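Thioredoxin-like protein (Bacteroides caccae ATCC 43185, PDB 4YOD) has no established function but carries a thioredoxin-like domain and probably acts as a thiol-disulfide oxidoreductase. Local coordinates at residues A[190-195]-A[274-279]; A[260-265]-A[281-286]. One frame throughout, in Å; residues are numbered along the deposited sequence.

Interaction 1 of 2, residues A[190-195]-A[274-279]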
loop_
_atom_site.group_PDB
_atom_site.type_symbol
_atom_site.label_atom_id
_atom_site.label_comp_id
_atom_site.label_asym_id
_atom_site.label_seq_id
_atom_site.Cartn_x
_atom_site.Cartn_y
_atom_site.Cartn_z
ATOM N N THR A 190 7.739 8.931 -15.940
ATOM C CA THR A 190 8.029 10.301 -16.402
ATOM C C THR A 190 7.134 11.301 -15.651
ATOM O O THR A 190 7.609 12.359 -15.247
ATOM C CB THR A 190 7.846 10.438 -17.937
ATOM O OG1 THR A 190 8.460 9.339 -18.606
ATOM C CG2 THR A 190 8.423 11.733 -18.475
ATOM N N GLU A 191 5.842 10.946 -15.472
ATOM C CA GLU A 191 4.825 11.723 -14.759
ATOM C C GLU A 191 5.256 11.937 -13.284
ATOM O O GLU A 191 5.146 13.050 -12.761
ATOM C CB GLU A 191 3.488 10.968 -14.838
ATOM C CG GLU A 191 2.250 11.799 -14.563
ATOM C CD GLU A 191 0.964 11.068 -14.897
ATOM O OE1 GLU A 191 0.574 10.161 -14.125
ATOM O OE2 GLU A 191 0.357 11.386 -15.946
ATOM N N THR A 192 5.795 10.876 -12.650
ATOM C CA THR A 192 6.289 10.892 -11.273
ATOM C C THR A 192 7.557 11.770 -11.159
ATOM O O THR A 192 7.649 12.531 -10.197
ATOM C CB THR A 192 6.502 9.455 -10.766
ATOM O OG1 THR A 192 5.224 8.824 -10.706
ATOM C CG2 THR A 192 7.138 9.400 -9.383
ATOM N N ILE A 193 8.506 11.681 -12.122
ATOM C CA ILE A 193 9.713 12.529 -12.136
ATOM C C ILE A 193 9.283 14.016 -12.141
ATOM O O ILE A 193 9.790 14.796 -11.329
ATOM C CB ILE A 193 10.690 12.202 -13.315
ATOM C CG1 ILE A 193 11.392 10.834 -13.112
ATOM C CG2 ILE A 193 11.743 13.306 -13.494
ATOM C CD1 ILE A 193 11.903 10.152 -14.384
ATOM N N GLU A 194 8.312 14.374 -13.015
ATOM C CA GLU A 194 7.771 15.727 -13.171
ATOM C C GLU A 194 7.065 16.205 -11.894
ATOM O O GLU A 194 7.264 17.348 -11.482
ATOM C CB GLU A 194 6.819 15.790 -14.380
ATOM C CG GLU A 194 6.950 17.054 -15.217
ATOM C CD GLU A 194 8.356 17.473 -15.620
ATOM O OE1 GLU A 194 9.088 16.644 -16.210
ATOM O OE2 GLU A 194 8.722 18.638 -15.345
ATOM N N GLY A 195 6.300 15.316 -11.267
ATOM C CA GLY A 195 5.600 15.593 -10.015
ATOM C C GLY A 195 6.542 15.882 -8.856
ATOM O O GLY A 195 6.272 16.776 -8.052
ATOM N N ALA A 274 3.581 5.535 -1.755
ATOM C CA ALA A 274 2.879 6.809 -1.616
ATOM C C ALA A 274 2.790 7.588 -2.903
ATOM O O ALA A 274 3.643 7.448 -3.776
ATOM C CB ALA A 274 3.577 7.661 -0.567
ATOM N N THR A 275 1.794 8.484 -2.990
ATOM C CA THR A 275 1.685 9.392 -4.130
ATOM C C THR A 275 2.693 10.533 -3.931
ATOM O O THR A 275 3.148 10.744 -2.806
ATOM C CB THR A 275 0.268 9.928 -4.255
ATOM O OG1 THR A 275 -0.048 10.697 -3.083
ATOM C CG2 THR A 275 -0.768 8.822 -4.503
ATOM N N THR A 276 3.018 11.283 -5.002
ATOM C CA THR A 276 3.892 12.454 -4.898
ATOM C C THR A 276 3.242 13.503 -3.975
ATOM O O THR A 276 3.949 14.154 -3.218
ATOM C CB THR A 276 4.216 13.069 -6.272
ATOM O OG1 THR A 276 2.998 13.423 -6.928
ATOM C CG2 THR A 276 5.058 12.150 -7.154
ATOM N N GLN A 277 1.895 13.623 -4.006
ATOM C CA GLN A 277 1.147 14.586 -3.179
ATOM C C GLN A 277 1.277 14.245 -1.674
ATOM O O GLN A 277 1.461 15.158 -0.868
ATOM C CB GLN A 277 -0.337 14.654 -3.601
ATOM C CG GLN A 277 -1.158 15.686 -2.818
ATOM C CD GLN A 277 -2.637 15.706 -3.150
ATOM O OE1 GLN A 277 -3.255 14.683 -3.478
ATOM N NE2 GLN A 277 -3.248 16.877 -3.016
ATOM N N ALA A 278 1.208 12.941 -1.316
ATOM C CA ALA A 278 1.325 12.462 0.066
ATOM C C ALA A 278 2.719 12.781 0.622
ATOM O O ALA A 278 2.835 13.275 1.740
ATOM C CB ALA A 278 1.063 10.952 0.128
ATOM N N ILE A 279 3.768 12.528 -0.173
ATOM C CA ILE A 279 5.155 12.801 0.227
ATOM C C ILE A 279 5.334 14.309 0.404
ATOM O O ILE A 279 5.886 14.744 1.421
ATOM C CB ILE A 279 6.169 12.196 -0.773
ATOM C CG1 ILE A 279 6.189 10.652 -0.618
ATOM C CG2 ILE A 279 7.608 12.767 -0.550
ATOM C CD1 ILE A 279 6.792 9.968 -1.753
#

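Interaction 2 of 2, residues A[260-265]-A[281-286]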
loop_
_atom_site.group_PDB
_atom_site.type_symbol
_atom_site.label_atom_id
_atom_site.label_comp_id
_atom_site.label_asym_id
_atom_site.label_seq_id
_atom_site.Cartn_x
_atom_site.Cartn_y
_atom_site.Cartn_z
ATOM N N LEU A 260 6.969 4.835 -4.622
ATOM C CA LEU A 260 7.725 5.769 -3.794
ATOM C C LEU A 260 7.648 5.404 -2.338
ATOM O O LEU A 260 6.586 5.024 -1.871
ATOM C CB LEU A 260 7.195 7.209 -3.969
ATOM C CG LEU A 260 7.243 7.816 -5.369
ATOM C CD1 LEU A 260 6.411 9.096 -5.432
ATOM C CD2 LEU A 260 8.665 8.090 -5.795
ATOM N N TYR A 261 8.786 5.528 -1.641
ATOM C CA TYR A 261 8.896 5.342 -0.194
ATOM C C TYR A 261 9.492 6.582 0.422
ATOM O O TYR A 261 10.377 7.188 -0.173
ATOM C CB TYR A 261 9.812 4.153 0.156
ATOM C CG TYR A 261 9.182 2.793 -0.013
ATOM C CD1 TYR A 261 9.085 2.199 -1.269
ATOM C CD2 TYR A 261 8.781 2.049 1.091
ATOM C CE1 TYR A 261 8.558 0.915 -1.427
ATOM C CE2 TYR A 261 8.230 0.771 0.942
ATOM C CZ TYR A 261 8.141 0.205 -0.319
ATOM O OH TYR A 261 7.559 -1.023 -0.485
ATOM N N LEU A 262 9.028 6.951 1.611
ATOM C CA LEU A 262 9.674 8.009 2.385
ATOM C C LEU A 262 10.186 7.354 3.656
ATOM O O LEU A 262 9.407 6.729 4.383
ATOM C CB LEU A 262 8.758 9.218 2.703
ATOM C CG LEU A 262 9.502 10.397 3.405
ATOM C CD1 LEU A 262 10.511 11.072 2.452
ATOM C CD2 LEU A 262 8.530 11.433 3.949
ATOM N N LEU A 263 11.474 7.504 3.923
ATOM C CA LEU A 263 12.123 6.935 5.109
ATOM C C LEU A 263 12.641 8.055 6.003
ATOM O O LEU A 263 12.989 9.113 5.497
ATOM C CB LEU A 263 13.291 5.982 4.736
ATOM C CG LEU A 263 13.161 5.045 3.499
ATOM C CD1 LEU A 263 14.432 4.185 3.331
ATOM C CD2 LEU A 263 11.914 4.106 3.598
ATOM N N ASN A 264 12.737 7.819 7.328
ATOM C CA ASN A 264 13.293 8.825 8.240
ATOM C C ASN A 264 14.840 8.635 8.322
ATOM O O ASN A 264 15.406 7.872 7.524
ATOM C CB ASN A 264 12.612 8.783 9.625
ATOM C CG ASN A 264 12.934 7.584 10.491
ATOM O OD1 ASN A 264 13.751 6.720 10.158
ATOM N ND2 ASN A 264 12.336 7.534 11.662
ATOM N N LYS A 265 15.496 9.316 9.284
ATOM C CA LYS A 265 16.949 9.323 9.530
ATOM C C LYS A 265 17.522 7.902 9.775
ATOM O O LYS A 265 18.629 7.599 9.313
ATOM C CB LYS A 265 17.256 10.223 10.742
ATOM C CG LYS A 265 18.755 10.423 11.038
ATOM C CD LYS A 265 19.172 11.891 10.989
ATOM C CE LYS A 265 20.664 12.093 11.184
ATOM N NZ LYS A 265 21.466 11.629 10.012
ATOM N N GLU A 281 3.030 16.638 1.009
ATOM C CA GLU A 281 2.322 17.166 2.172
ATOM C C GLU A 281 3.010 16.769 3.458
ATOM O O GLU A 281 3.188 17.627 4.306
ATOM C CB GLU A 281 0.863 16.747 2.187
ATOM C CG GLU A 281 0.020 17.484 1.162
ATOM C CD GLU A 281 -1.470 17.242 1.293
ATOM O OE1 GLU A 281 -1.882 16.549 2.252
ATOM O OE2 GLU A 281 -2.229 17.744 0.431
ATOM N N TYR A 282 3.489 15.520 3.563
ATOM C CA TYR A 282 4.204 15.044 4.743
ATOM C C TYR A 282 5.424 15.915 5.036
ATOM O O TYR A 282 5.657 16.272 6.186
ATOM C CB TYR A 282 4.666 13.586 4.558
ATOM C CG TYR A 282 5.274 13.011 5.817
ATOM C CD1 TYR A 282 6.586 13.297 6.173
ATOM C CD2 TYR A 282 4.518 12.233 6.687
ATOM C CE1 TYR A 282 7.133 12.823 7.361
ATOM C CE2 TYR A 282 5.061 11.736 7.870
ATOM C CZ TYR A 282 6.369 12.037 8.205
ATOM O OH TYR A 282 6.921 11.585 9.381
ATOM N N LEU A 283 6.239 16.183 4.014
ATOM C CA LEU A 283 7.463 16.972 4.181
ATOM C C LEU A 283 7.137 18.425 4.516
ATOM O O LEU A 283 7.879 19.051 5.271
ATOM C CB LEU A 283 8.333 16.887 2.925
ATOM C CG LEU A 283 8.985 15.512 2.665
ATOM C CD1 LEU A 283 9.652 15.503 1.325
ATOM C CD2 LEU A 283 9.980 15.125 3.785
HETATM N N MSE A 284 6.016 18.953 3.987
HETATM C CA MSE A 284 5.615 20.332 4.271
HETATM C C MSE A 284 5.220 20.483 5.738
HETATM O O MSE A 284 5.515 21.510 6.348
HETATM C CB MSE A 284 4.469 20.765 3.360
HETATM C CG MSE A 284 4.929 21.113 1.958
HETATM SE SE MSE A 284 3.432 21.451 0.759
HETATM C CE MSE A 284 2.883 23.164 1.411
ATOM N N ILE A 285 4.578 19.447 6.306
ATOM C CA ILE A 285 4.119 19.459 7.695
ATOM C C ILE A 285 5.282 19.250 8.685
ATOM O O ILE A 285 5.318 19.922 9.718
ATOM C CB ILE A 285 2.991 18.412 7.906
ATOM C CG1 ILE A 285 1.742 18.760 7.061
ATOM C CG2 ILE A 285 2.603 18.278 9.382
ATOM C CD1 ILE A 285 0.900 17.497 6.608
ATOM N N HIS A 286 6.226 18.349 8.367
ATOM C CA HIS A 286 7.307 17.981 9.280
ATOM C C HIS A 286 8.603 18.747 9.048
ATOM O O HIS A 286 9.137 19.272 10.024
ATOM C CB HIS A 286 7.537 16.471 9.229
ATOM C CG HIS A 286 6.327 15.722 9.673
ATOM N ND1 HIS A 286 5.354 15.333 8.776
ATOM C CD2 HIS A 286 5.921 15.402 10.920
ATOM C CE1 HIS A 286 4.403 14.760 9.494
ATOM N NE2 HIS A 286 4.700 14.779 10.790
#

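Interaction 1 of 2, residues A[190-195]-A[274-279]
On one face of the thioredoxin-fold sheet, helix 187-197 meets the start of the C-terminal helix 276-286 through two threonines, Thr192 and Thr276. The meeting is methyl to methyl. Thr192 CG2 lies 4.1 Å from Thr276 CG2, and the two side chains approach at a slant. The same Thr276 CG2 also rests 4.0 Å from the backbone atom Thr192 O. One turn further on, Gly195 comes in with backbone alone. Its C atom is 4.4 Å from Thr276 CG2, and the CA atoms of Gly195 and Thr276 are 6.2 Å apart. In Thr276 the hydroxyl sits between the backbone N and the carbonyl carbon (chi1 58°), which leaves the methyl to reach across.

Cys186 and Cys189 form a CxxC motif at the start of helix 187-197, consistent with a thioredoxin-type redox site. Thr192 lies near these cysteines without touching them. It also touches Pro258, just before strand 259-263, at the place where thioredoxins carry their cis-proline. Thr192 OG1 bonds Ala188 O in its own helix, while CG2 faces Thr276.

The second helix is capped where the contact forms. Thr275 is its N-cap residue, and Ala278 N donates to Thr275 OG1 at 3.1 Å with an N-H...O angle of 154°. Leu260 of strand 259-263 lies beneath both threonines, and the contact itself stays near the surface.

Interaction 2 of 2, residues A[260-265]-A[281-286]
Leu262 reaches out from strand 259-263 to Tyr282 and Leu283 of the C-terminal helix. Its CB points toward the helix. CG continues outward, trans to the backbone N (chi1 -174°), and carries both methyls into the contact. CD1 comes within 4.3 Å of Leu283 CD2. CD2 goes further and does most of the touching. It lies 3.5 Å from Tyr282 CD1 and 3.9 Å from Tyr282 CE1. It approaches the ring obliquely, near the CD1-CE1 bond. The same Leu262 CD2 is 4.0 Å from Leu283 CD2. This one methyl therefore touches two neighbouring residues of the helix.

The contact belongs to the beta-beta-alpha end of the thioredoxin fold. Strands 259-263 and 269-272 run antiparallel, and helix 276-286 then packs back over them. Tyr282 also touches Leu270 and Leu271 of the outer strand. Leu283 instead touches Tyr176 of strand 176-181 and helix 200-207. The leucine pair is buried, while the tyrosine is partly exposed.

The tyrosine ring has a further neighbour within its own helix. His286 ND1 sits over the centre of the ring, 3.3 Å above its plane. That nitrogen also donates to Tyr282 O at 2.8 Å, with an N-H...O angle of 158°. Tyr282 O lies close to the imidazole plane, which fixes the turn of the histidine ring. Tyr282 O accepts from His286 N as well, so two donors of one residue hold this oxygen near the end of the chain.

How the interactions relate
From the N terminus, the chain first passes 190-195, on the helix that follows strand 176-181. It then reaches 260-265, 274-279 and 281-286 in turn. Interaction 1 closes a long loop, with 78 residues between its segments. Interaction 2 closes a short one of 15 residues. The two loops cross, because their segments alternate along the chain. Both contacts use helix 276-286, interaction 1 at its start and interaction 2 at its end, and their centres are about 13 Å apart. Leu260 joins them: its O probably accepts from Ala274 N. Together they tie helix 187-197 and strand 259-263 to the two ends of the C-terminal helix.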